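Local coordinates for protein phosphodiesterase (Salpingoeca rosetta, PDB 7CJ3) that binds retinal within a bundle of membrane-spanning helices related to bacteriorhodopsin, at residues Ile26-Val31 against Ile135-Thr140; Ser56-Phe61 against Asp249-Glu254. All coordinates share one frame; numbering follows the deposited sequence.

Contact 1: residues Ile26-Val31 against Ile135-Thr140; sequences IFMIIV and IITCPT. With RET (retinal), chain K; OLC ((2R)-2,3-dihydroxypropyl (9Z)-octadec-9-enoate), chain R.
M28 and I136 carry this contact: their side chains cross obliquely, and CG of M28 lies 3.6 Å from CG2 of I136. The branch at CB suits I136 to its place, since CG2 meets the methionine while CG1 carries CD1 to V31 CG1, 4.1 Å off, these two side chains sliding past each other in opposite directions. M28 leaves its helix at a tangent to the partner, but its long, unbranched chain, extended at chi2 (167°), carries SD across to T140, tip to tip and 3.8 Å from OG1; the bend at chi3 then turns CE towards I136 CG2. The T140 hydroxyl donates to the backbone O of I136 (OG1 to O, 2.7 Å), nearly in line with the carbonyl at 160°. This bond suits the kink: neither P139 N nor T140 N bonds to the preceding turn, and a threonine hydroxyl gives the I136 carbonyl a donor. The T137 hydroxyl likewise turns back along its own helix, to E133 O. An oleoyl lipid chain lies beside T140 and F27. The short segments' axes approach to 10.5 Å at 155°: antiparallel helix packing within a rhodopsin-type bundle, behind the retinal pocket to which T137 and C138 belong.

Contact 2: residues Ser56-Phe61 against Asp249-Glu254; sequences SHLQSF and DFQVGE. With OLC ((2R)-2,3-dihydroxypropyl (9Z)-octadec-9-enoate), chain L; OLC ((2R)-2,3-dihydroxypropyl (9Z)-octadec-9-enoate), chain D.
The carboxylate of E254, whose CB touches L58, is held by several groups at once: OE2 forms a salt bridge with R130 and a hydrogen bond with Y62, and OE1 a salt bridge with R243. Two arginines on one buried carboxylate would probably favour its ionised form. The setting is a helical bundle of the bacteriorhodopsin-like family, where the starts of helices 58-81 and 250-277 pack together and D249 occupies the N-cap of the latter. The aliphatic part of E254 packs as well: CB lies 3.7 Å from L58 CD2 while CG rests over one face of the F250 ring, 3.5 Å above its plane. L58 suits its place by forking: CD2 takes E254, and CD1 meets the edge of the F250 ring in plane, 3.9 Å from CE2. Q251, beside the same leucine, sends an extended chain towards the start of the opposite helix. The Q251 and H57 side chains cross at about a right angle, yet the amide and imidazole planes lie nearly parallel, 15° apart, with Q251 CD 3.7 Å from H57 CD2. At its far end the imidazole is held by lipid: NE2 shares a hydrogen bond of 2.7 Å with the glycerol hydroxyl O25 of a monoolein. That lipid's chain runs over one face of the F61 ring, and H57 O lies 3.1 Å above the opposite face. The same ring turns its edge to the backbone of the partner helix, F61 CE2 standing 3.6 Å from Q251 O.

Overall arrangement
The two contacts belong to one bundle but do not touch: their centres are 25 Å apart and their nearest atoms about 15 Å. Contact 1 sits closer in, about 10 Å from the centre of the chain, whereas contact 2 lies about 19 Å out, where two helices begin. Retinal relates to both unequally. In contact 1 it lies directly against the helix, with T137 OG1 3.9 Å from its C15; the E254 side chain of contact 2 is about 10 Å from it. Lipid borders each contact, and of the two only contact 2 is touched by the second subunit, through S60 and F61 of that neighbouring chain.

Contact 1: residues Ile26-Val31 against Ile135-Thr140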
ATOM      1  N   ILE B  26       0.235  19.336 -13.619  1.00 77.72           N
ATOM      2  CA  ILE B  26       0.161  20.718 -13.058  1.00 72.49           C
ATOM      3  C   ILE B  26      -1.292  21.219 -13.078  1.00 67.92           C
ATOM      4  O   ILE B  26      -1.751  21.727 -12.030  1.00 64.46           O
ATOM      5  CB  ILE B  26       1.170  21.654 -13.753  1.00 78.32           C
ATOM      6  CG1 ILE B  26       2.598  21.481 -13.209  1.00 72.47           C
ATOM      7  CG2 ILE B  26       0.747  23.127 -13.660  1.00 71.01           C
ATOM      8  CD1 ILE B  26       2.868  20.227 -12.384  1.00 70.89           C
ATOM      9  N   PHE B  27      -2.005  21.105 -14.200  1.00 64.58           N
ATOM     10  CA  PHE B  27      -3.416  21.562 -14.282  1.00 68.81           C
ATOM     11  C   PHE B  27      -4.235  20.812 -13.221  1.00 64.03           C
ATOM     12  O   PHE B  27      -5.108  21.444 -12.550  1.00 58.83           O
ATOM     13  CB  PHE B  27      -4.011  21.348 -15.680  1.00 79.75           C
ATOM     14  CG  PHE B  27      -5.462  21.766 -15.777  1.00 81.72           C
ATOM     15  CD1 PHE B  27      -5.824  23.103 -15.657  1.00 74.06           C
ATOM     16  CD2 PHE B  27      -6.466  20.841 -16.033  1.00 80.84           C
ATOM     17  CE1 PHE B  27      -7.152  23.490 -15.784  1.00 69.73           C
ATOM     18  CE2 PHE B  27      -7.793  21.231 -16.127  1.00 69.39           C
ATOM     19  CZ  PHE B  27      -8.132  22.553 -15.997  1.00 61.62           C
ATOM     20  N   MET B  28      -3.965  19.504 -13.079  1.00 56.31           N
ATOM     21  CA  MET B  28      -4.631  18.608 -12.094  1.00 58.84           C
ATOM     22  C   MET B  28      -4.489  19.223 -10.694  1.00 49.70           C
ATOM     23  O   MET B  28      -5.517  19.443 -10.020  1.00 43.14           O
ATOM     24  CB  MET B  28      -4.039  17.191 -12.115  1.00 56.20           C
ATOM     25  CG  MET B  28      -4.492  16.339 -13.299  1.00 61.40           C
ATOM     26  SD  MET B  28      -3.522  14.805 -13.537  1.00 69.56           S
ATOM     27  CE  MET B  28      -4.046  13.895 -12.093  1.00 69.35           C
ATOM     28  N   ILE B  29      -3.256  19.538 -10.304  1.00 47.34           N
ATOM     29  CA  ILE B  29      -2.903  20.065  -8.955  1.00 46.87           C
ATOM     30  C   ILE B  29      -3.666  21.373  -8.696  1.00 43.18           C
ATOM     31  O   ILE B  29      -4.206  21.543  -7.569  1.00 33.60           O
ATOM     32  CB  ILE B  29      -1.380  20.219  -8.831  1.00 52.72           C
ATOM     33  CG1 ILE B  29      -0.667  18.866  -8.959  1.00 61.16           C
ATOM     34  CG2 ILE B  29      -1.012  20.924  -7.535  1.00 51.96           C
ATOM     35  CD1 ILE B  29       0.752  18.957  -9.525  1.00 63.57           C
ATOM     36  N   ILE B  30      -3.751  22.259  -9.693  1.00 46.01           N
ATOM     37  CA  ILE B  30      -4.379  23.597  -9.499  1.00 41.08           C
ATOM     38  C   ILE B  30      -5.879  23.417  -9.277  1.00 36.28           C
ATOM     39  O   ILE B  30      -6.415  24.060  -8.374  1.00 41.18           O
ATOM     40  CB  ILE B  30      -4.064  24.573 -10.644  1.00 45.81           C
ATOM     41  CG1 ILE B  30      -2.564  24.862 -10.734  1.00 44.51           C
ATOM     42  CG2 ILE B  30      -4.863  25.866 -10.467  1.00 45.37           C
ATOM     43  CD1 ILE B  30      -2.122  25.392 -12.071  1.00 42.85           C
ATOM     44  N   VAL B  31      -6.522  22.549 -10.045  1.00 37.81           N
ATOM     45  CA  VAL B  31      -7.989  22.285  -9.918  1.00 38.95           C
ATOM     46  C   VAL B  31      -8.257  21.712  -8.521  1.00 33.80           C
ATOM     47  O   VAL B  31      -9.281  22.088  -7.870  1.00 28.12           O
ATOM     48  CB  VAL B  31      -8.488  21.331 -11.018  1.00 40.21           C
ATOM     49  CG1 VAL B  31      -9.932  20.914 -10.781  1.00 39.59           C
ATOM     50  CG2 VAL B  31      -8.316  21.935 -12.406  1.00 40.58           C
ATOM     51  N   ILE B 135     -13.026  12.966 -10.260  1.00 23.85           N
ATOM     52  CA  ILE B 135     -13.246  13.810 -11.474  1.00 24.86           C
ATOM     53  C   ILE B 135     -11.912  14.301 -12.063  1.00 26.11           C
ATOM     54  O   ILE B 135     -11.853  14.479 -13.318  1.00 25.06           O
ATOM     55  CB  ILE B 135     -14.209  14.967 -11.144  1.00 26.51           C
ATOM     56  CG1 ILE B 135     -15.647  14.439 -11.073  1.00 24.92           C
ATOM     57  CG2 ILE B 135     -14.067  16.127 -12.138  1.00 25.81           C
ATOM     58  CD1 ILE B 135     -16.597  15.293 -10.226  1.00 25.86           C
ATOM     59  N   ILE B 136     -10.883  14.520 -11.235  1.00 25.72           N
ATOM     60  CA  ILE B 136      -9.530  14.887 -11.737  1.00 27.93           C
ATOM     61  C   ILE B 136      -8.802  13.651 -12.267  1.00 27.77           C
ATOM     62  O   ILE B 136      -8.116  13.790 -13.292  1.00 32.64           O
ATOM     63  CB  ILE B 136      -8.703  15.579 -10.653  1.00 33.13           C
ATOM     64  CG1 ILE B 136      -9.366  16.883 -10.210  1.00 36.71           C
ATOM     65  CG2 ILE B 136      -7.277  15.811 -11.113  1.00 33.56           C
ATOM     66  CD1 ILE B 136      -8.787  17.439  -8.920  1.00 38.95           C
ATOM     67  N   THR B 137      -8.930  12.490 -11.621  1.00 25.83           N
ATOM     68  CA  THR B 137      -8.093  11.295 -11.909  1.00 26.46           C
ATOM     69  C   THR B 137      -8.741  10.316 -12.915  1.00 27.91           C
ATOM     70  O   THR B 137      -8.017   9.816 -13.785  1.00 34.47           O
ATOM     71  CB  THR B 137      -7.740  10.588 -10.602  1.00 26.27           C
ATOM     72  OG1 THR B 137      -8.975  10.261  -9.958  1.00 29.19           O
ATOM     73  CG2 THR B 137      -6.880  11.449  -9.704  1.00 25.43           C
ATOM     74  N   CYS B 138     -10.025   9.993 -12.806  1.00 29.31           N
ATOM     75  CA  CYS B 138     -10.655   8.956 -13.668  1.00 31.35           C
ATOM     76  C   CYS B 138     -10.577   9.352 -15.141  1.00 28.66           C
ATOM     77  O   CYS B 138     -10.232   8.532 -15.998  1.00 23.83           O
ATOM     78  CB  CYS B 138     -12.102   8.680 -13.300  1.00 32.43           C
ATOM     79  SG  CYS B 138     -12.229   7.892 -11.678  1.00 35.66           S
ATOM     80  N   PRO B 139     -10.970  10.589 -15.507  1.00 29.02           N
ATOM     81  CA  PRO B 139     -10.795  11.028 -16.891  1.00 30.45           C
ATOM     82  C   PRO B 139      -9.317  11.011 -17.325  1.00 30.11           C
ATOM     83  O   PRO B 139      -9.071  10.757 -18.481  1.00 32.29           O
ATOM     84  CB  PRO B 139     -11.489  12.395 -16.920  1.00 26.91           C
ATOM     85  CG  PRO B 139     -12.485  12.310 -15.760  1.00 24.66           C
ATOM     86  CD  PRO B 139     -11.719  11.564 -14.694  1.00 25.65           C
ATOM     87  N   THR B 140      -8.369  11.197 -16.406  1.00 31.31           N
ATOM     88  CA  THR B 140      -6.911  11.166 -16.713  1.00 33.87           C
ATOM     89  C   THR B 140      -6.467   9.707 -16.926  1.00 35.52           C
ATOM     90  O   THR B 140      -5.601   9.472 -17.809  1.00 33.33           O
ATOM     91  CB  THR B 140      -6.057  11.846 -15.632  1.00 33.69           C
ATOM     92  OG1 THR B 140      -6.469  13.197 -15.376  1.00 31.51           O
ATOM     93  CG2 THR B 140      -4.598  11.860 -16.024  1.00 34.51           C
TER
HETATM   94  C1  RET K 401     -20.779   6.392  -8.938  1.00 29.15           C
HETATM   95  C2  RET K 401     -22.226   6.887  -8.910  1.00 29.76           C
HETATM   96  C3  RET K 401     -23.222   5.853  -9.196  1.00 31.07           C
HETATM   97  C4  RET K 401     -22.955   5.195 -10.532  1.00 31.92           C
HETATM   98  C5  RET K 401     -21.504   5.028 -10.889  1.00 32.09           C
HETATM   99  C6  RET K 401     -20.484   5.458 -10.108  1.00 30.22           C
HETATM  100  C7  RET K 401     -19.112   5.050 -10.444  1.00 32.56           C
HETATM  101  C8  RET K 401     -17.910   5.472  -9.883  1.00 39.48           C
HETATM  102  C9  RET K 401     -16.587   5.246 -10.364  1.00 42.18           C
HETATM  103  C10 RET K 401     -15.439   5.776  -9.723  1.00 42.36           C
HETATM  104  C11 RET K 401     -14.091   5.489  -9.970  1.00 41.48           C
HETATM  105  C12 RET K 401     -12.954   5.903  -9.285  1.00 38.01           C
HETATM  106  C13 RET K 401     -11.613   5.632  -9.602  1.00 39.26           C
HETATM  107  C14 RET K 401     -10.588   6.205  -8.871  1.00 43.06           C
HETATM  108  C15 RET K 401      -9.231   6.454  -9.350  1.00 47.16           C
HETATM  109  C16 RET K 401     -19.933   7.674  -9.032  1.00 27.63           C
HETATM  110  C17 RET K 401     -20.487   5.698  -7.594  1.00 28.35           C
HETATM  111  C18 RET K 401     -21.336   4.331 -12.223  1.00 32.07           C
HETATM  112  C19 RET K 401     -16.341   4.408 -11.582  1.00 43.11           C
HETATM  113  C20 RET K 401     -11.335   4.688 -10.732  1.00 38.26           C
HETATM  114  C18 OLC R 408     -10.483  20.451 -19.175  1.00 74.62           C
HETATM  115  C10 OLC R 408      -4.017  21.387 -20.933  1.00 85.42           C
HETATM  116  C9  OLC R 408      -4.293  20.308 -20.191  1.00 88.06           C
HETATM  117  C17 OLC R 408     -10.307  21.962 -19.258  1.00 81.34           C
HETATM  118  C11 OLC R 408      -5.080  22.243 -21.586  1.00 90.96           C
HETATM  119  C8  OLC R 408      -5.700  19.789 -19.885  1.00 87.48           C
HETATM  120  C16 OLC R 408      -9.300  22.397 -20.328  1.00 85.90           C
HETATM  121  C12 OLC R 408      -5.665  23.203 -20.552  1.00 98.78           C
HETATM  122  C7  OLC R 408      -5.794  18.260 -20.082  1.00 78.57           C
HETATM  123  C15 OLC R 408      -9.218  23.919 -20.525  1.00 86.97           C
HETATM  124  C13 OLC R 408      -6.720  24.157 -21.148  1.00 98.00           C
HETATM  125  C6  OLC R 408      -5.766  17.406 -18.810  1.00 70.18           C
HETATM  126  C14 OLC R 408      -7.849  24.502 -20.156  1.00 91.94           C
HETATM  127  C5  OLC R 408      -5.565  15.916 -19.152  1.00 71.16           C
HETATM  128  C4  OLC R 408      -5.192  15.053 -17.930  1.00 67.70           C
HETATM  129  C3  OLC R 408      -3.796  14.429 -18.008  1.00 59.56           C

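Contact 2: residues Ser56-Phe61 against Asp249-Glu254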
ATOM      1  N   SER B  56     -16.211   6.175  13.977  1.00 30.24           N
ATOM      2  CA  SER B  56     -14.886   6.323  14.624  1.00 27.11           C
ATOM      3  C   SER B  56     -13.765   5.704  13.788  1.00 25.08           C
ATOM      4  O   SER B  56     -12.606   5.961  14.110  1.00 32.86           O
ATOM      5  CB  SER B  56     -14.928   5.660  15.954  1.00 25.74           C
ATOM      6  OG  SER B  56     -16.224   5.183  16.140  1.00 26.05           O
ATOM      7  N   HIS B  57     -14.069   4.931  12.753  1.00 22.96           N
ATOM      8  CA  HIS B  57     -13.047   4.206  11.955  1.00 24.08           C
ATOM      9  C   HIS B  57     -12.621   5.026  10.738  1.00 22.69           C
ATOM     10  O   HIS B  57     -11.599   4.659  10.116  1.00 20.50           O
ATOM     11  CB  HIS B  57     -13.535   2.787  11.629  1.00 25.31           C
ATOM     12  CG  HIS B  57     -14.036   2.063  12.834  1.00 27.48           C
ATOM     13  ND1 HIS B  57     -13.239   1.821  13.957  1.00 27.98           N
ATOM     14  CD2 HIS B  57     -15.286   1.664  13.155  1.00 30.06           C
ATOM     15  CE1 HIS B  57     -13.967   1.251  14.899  1.00 28.55           C
ATOM     16  NE2 HIS B  57     -15.220   1.112  14.423  1.00 33.37           N
ATOM     17  N   LEU B  58     -13.331   6.125  10.454  1.00 25.39           N
ATOM     18  CA  LEU B  58     -13.215   6.879   9.173  1.00 24.88           C
ATOM     19  C   LEU B  58     -11.826   7.526   9.050  1.00 25.58           C
ATOM     20  O   LEU B  58     -11.230   7.407   7.960  1.00 24.83           O
ATOM     21  CB  LEU B  58     -14.378   7.866   9.053  1.00 23.21           C
ATOM     22  CG  LEU B  58     -15.733   7.219   8.755  1.00 23.09           C
ATOM     23  CD1 LEU B  58     -16.807   8.255   8.445  1.00 23.88           C
ATOM     24  CD2 LEU B  58     -15.622   6.279   7.587  1.00 23.68           C
ATOM     25  N   GLN B  59     -11.285   8.120  10.115  1.00 28.59           N
ATOM     26  CA  GLN B  59      -9.951   8.796  10.082  1.00 30.09           C
ATOM     27  C   GLN B  59      -8.887   7.732   9.768  1.00 25.48           C
ATOM     28  O   GLN B  59      -8.009   7.955   8.904  1.00 20.73           O
ATOM     29  CB  GLN B  59      -9.762   9.556  11.411  1.00 37.18           C
ATOM     30  CG  GLN B  59      -8.468  10.336  11.590  1.00 42.22           C
ATOM     31  CD  GLN B  59      -8.447  10.973  12.966  1.00 50.66           C
ATOM     32  OE1 GLN B  59      -9.446  10.921  13.706  1.00 48.95           O
ATOM     33  NE2 GLN B  59      -7.314  11.585  13.296  1.00 48.96           N
ATOM     34  N   SER B  60      -8.993   6.566  10.389  1.00 24.78           N
ATOM     35  CA  SER B  60      -8.042   5.445  10.204  1.00 24.38           C
ATOM     36  C   SER B  60      -8.036   5.026   8.750  1.00 22.27           C
ATOM     37  O   SER B  60      -6.951   4.834   8.207  1.00 20.79           O
ATOM     38  CB  SER B  60      -8.440   4.281  11.060  1.00 29.34           C
ATOM     39  OG  SER B  60      -8.226   4.560  12.439  1.00 40.83           O
ATOM     40  N   PHE B  61      -9.229   4.865   8.165  1.00 21.92           N
ATOM     41  CA  PHE B  61      -9.419   4.409   6.768  1.00 20.00           C
ATOM     42  C   PHE B  61      -8.715   5.374   5.809  1.00 18.28           C
ATOM     43  O   PHE B  61      -7.856   4.934   5.032  1.00 18.72           O
ATOM     44  CB  PHE B  61     -10.906   4.289   6.465  1.00 21.33           C
ATOM     45  CG  PHE B  61     -11.662   3.226   7.221  1.00 21.12           C
ATOM     46  CD1 PHE B  61     -11.017   2.315   8.043  1.00 22.22           C
ATOM     47  CD2 PHE B  61     -13.035   3.110   7.060  1.00 21.56           C
ATOM     48  CE1 PHE B  61     -11.739   1.353   8.745  1.00 21.41           C
ATOM     49  CE2 PHE B  61     -13.756   2.145   7.748  1.00 20.86           C
ATOM     50  CZ  PHE B  61     -13.103   1.269   8.590  1.00 20.08           C
ATOM     51  N   ASP B 249     -23.969  -0.673   6.149  1.00 37.67           N
ATOM     52  CA  ASP B 249     -23.865   0.643   6.839  1.00 35.47           C
ATOM     53  C   ASP B 249     -22.759   1.482   6.174  1.00 35.47           C
ATOM     54  O   ASP B 249     -22.055   0.999   5.266  1.00 40.49           O
ATOM     55  CB  ASP B 249     -23.655   0.485   8.355  1.00 41.12           C
ATOM     56  CG  ASP B 249     -22.349  -0.160   8.824  1.00 47.72           C
ATOM     57  OD1 ASP B 249     -22.229  -1.358   8.666  1.00 61.04           O
ATOM     58  OD2 ASP B 249     -21.468   0.552   9.385  1.00 60.89           O
ATOM     59  N   PHE B 250     -22.607   2.723   6.620  1.00 32.54           N
ATOM     60  CA  PHE B 250     -21.776   3.761   5.977  1.00 28.09           C
ATOM     61  C   PHE B 250     -20.306   3.349   5.993  1.00 28.10           C
ATOM     62  O   PHE B 250     -19.666   3.328   4.879  1.00 24.45           O
ATOM     63  CB  PHE B 250     -21.970   5.095   6.698  1.00 29.13           C
ATOM     64  CG  PHE B 250     -21.301   6.203   5.945  1.00 32.02           C
ATOM     65  CD1 PHE B 250     -21.711   6.510   4.655  1.00 30.16           C
ATOM     66  CD2 PHE B 250     -20.212   6.876   6.499  1.00 32.75           C
ATOM     67  CE1 PHE B 250     -21.059   7.505   3.940  1.00 31.76           C
ATOM     68  CE2 PHE B 250     -19.571   7.874   5.781  1.00 30.34           C
ATOM     69  CZ  PHE B 250     -19.996   8.187   4.504  1.00 30.47           C
ATOM     70  N   GLN B 251     -19.817   3.023   7.206  1.00 27.69           N
ATOM     71  CA  GLN B 251     -18.404   2.652   7.496  1.00 26.68           C
ATOM     72  C   GLN B 251     -17.975   1.427   6.667  1.00 26.04           C
ATOM     73  O   GLN B 251     -16.869   1.463   6.104  1.00 30.08           O
ATOM     74  CB  GLN B 251     -18.203   2.428   8.996  1.00 26.82           C
ATOM     75  CG  GLN B 251     -18.410   3.675   9.823  1.00 27.45           C
ATOM     76  CD  GLN B 251     -17.765   3.664  11.189  1.00 25.90           C
ATOM     77  OE1 GLN B 251     -18.336   3.195  12.159  1.00 29.38           O
ATOM     78  NE2 GLN B 251     -16.572   4.208  11.287  1.00 24.42           N
ATOM     79  N   VAL B 252     -18.806   0.387   6.563  1.00 24.45           N
ATOM     80  CA  VAL B 252     -18.474  -0.800   5.712  1.00 22.46           C
ATOM     81  C   VAL B 252     -18.274  -0.335   4.266  1.00 20.76           C
ATOM     82  O   VAL B 252     -17.281  -0.732   3.667  1.00 18.98           O
ATOM     83  CB  VAL B 252     -19.537  -1.922   5.843  1.00 24.02           C
ATOM     84  CG1 VAL B 252     -19.475  -2.915   4.683  1.00 25.00           C
ATOM     85  CG2 VAL B 252     -19.423  -2.678   7.177  1.00 22.86           C
ATOM     86  N   GLY B 253     -19.159   0.522   3.744  1.00 22.47           N
ATOM     87  CA  GLY B 253     -19.039   1.122   2.396  1.00 22.87           C
ATOM     88  C   GLY B 253     -17.766   1.950   2.205  1.00 22.45           C
ATOM     89  O   GLY B 253     -17.134   1.845   1.116  1.00 20.67           O
ATOM     90  N   GLU B 254     -17.399   2.766   3.201  1.00 21.67           N
ATOM     91  CA  GLU B 254     -16.193   3.639   3.152  1.00 22.27           C
ATOM     92  C   GLU B 254     -14.939   2.769   3.021  1.00 21.86           C
ATOM     93  O   GLU B 254     -14.066   3.095   2.170  1.00 21.57           O
ATOM     94  CB  GLU B 254     -16.183   4.559   4.376  1.00 21.79           C
ATOM     95  CG  GLU B 254     -17.223   5.674   4.263  1.00 22.24           C
ATOM     96  CD  GLU B 254     -17.157   6.397   2.928  1.00 22.03           C
ATOM     97  OE1 GLU B 254     -17.972   6.086   2.061  1.00 24.55           O
ATOM     98  OE2 GLU B 254     -16.257   7.223   2.737  1.00 23.18           O
TER
HETATM   99  C18 OLC L 402      -4.160  -1.084   0.321  1.00 33.55           C
HETATM  100  C10 OLC L 402     -10.168  -0.288   4.878  1.00 34.14           C
HETATM  101  C9  OLC L 402     -10.359  -1.584   5.185  1.00 35.11           C
HETATM  102  C17 OLC L 402      -4.792   0.232   0.766  1.00 30.89           C
HETATM  103  C11 OLC L 402      -8.884   0.472   5.111  1.00 28.89           C
HETATM  104  C8  OLC L 402      -9.217  -2.365   5.792  1.00 35.18           C
HETATM  105  C24 OLC L 402     -15.780  -2.060  15.668  1.00 51.07           C
HETATM  106  C16 OLC L 402      -4.523   0.381   2.216  1.00 27.12           C
HETATM  107  C12 OLC L 402      -8.609   1.126   3.814  1.00 26.22           C
HETATM  108  C7  OLC L 402      -9.580  -3.812   5.894  1.00 32.42           C
HETATM  109  C15 OLC L 402      -5.374  -0.638   2.977  1.00 28.67           C
HETATM  110  C13 OLC L 402      -7.162   1.062   3.446  1.00 25.96           C
HETATM  111  C6  OLC L 402     -10.840  -3.980   6.734  1.00 35.21           C
HETATM  112  C14 OLC L 402      -6.874  -0.347   3.010  1.00 28.39           C
HETATM  113  C5  OLC L 402     -10.788  -3.492   8.161  1.00 33.35           C
HETATM  114  C4  OLC L 402     -12.013  -2.655   8.382  1.00 36.95           C
HETATM  115  C3  OLC L 402     -12.137  -2.311   9.862  1.00 40.17           C
HETATM  116  C2  OLC L 402     -12.507  -3.506  10.716  1.00 43.73           C
HETATM  117  C21 OLC L 402     -15.030  -3.245  13.681  1.00 51.91           C
HETATM  118  C1  OLC L 402     -13.712  -3.121  11.526  1.00 52.71           C
HETATM  119  C22 OLC L 402     -14.604  -2.178  14.669  1.00 52.22           C
HETATM  120  O19 OLC L 402     -14.532  -2.367  11.008  1.00 60.36           O
HETATM  121  O25 OLC L 402     -15.826  -0.775  16.323  1.00 44.97           O
HETATM  122  O23 OLC L 402     -13.290  -2.496  15.260  1.00 47.09           O
HETATM  123  O20 OLC L 402     -13.893  -3.620  12.899  1.00 56.02           O
HETATM  124  C18 OLC D 402       0.408   1.526   3.945  1.00 17.94           C
HETATM  125  C10 OLC D 402      -3.302   5.623  10.228  1.00 30.44           C
HETATM  126  C9  OLC D 402      -3.098   6.935  10.412  1.00 28.77           C
HETATM  127  C17 OLC D 402      -0.606   0.935   4.889  1.00 18.16           C
HETATM  128  C11 OLC D 402      -2.229   4.621   9.853  1.00 27.32           C
HETATM  129  C8  OLC D 402      -4.307   7.755  10.837  1.00 29.86           C
HETATM  130  C16 OLC D 402      -0.876   1.859   6.064  1.00 18.57           C
HETATM  131  C12 OLC D 402      -2.580   3.198  10.355  1.00 23.55           C
HETATM  132  C7  OLC D 402      -4.864   7.245  12.195  1.00 33.20           C
HETATM  133  C15 OLC D 402      -1.182   1.102   7.347  1.00 18.29           C
HETATM  134  C13 OLC D 402      -2.527   2.138   9.264  1.00 20.95           C
HETATM  135  C6  OLC D 402      -5.633   8.303  13.015  1.00 36.03           C
HETATM  136  C14 OLC D 402      -1.192   2.000   8.558  1.00 18.82           C
HETATM  137  C5  OLC D 402      -6.696   7.748  13.988  1.00 38.59           C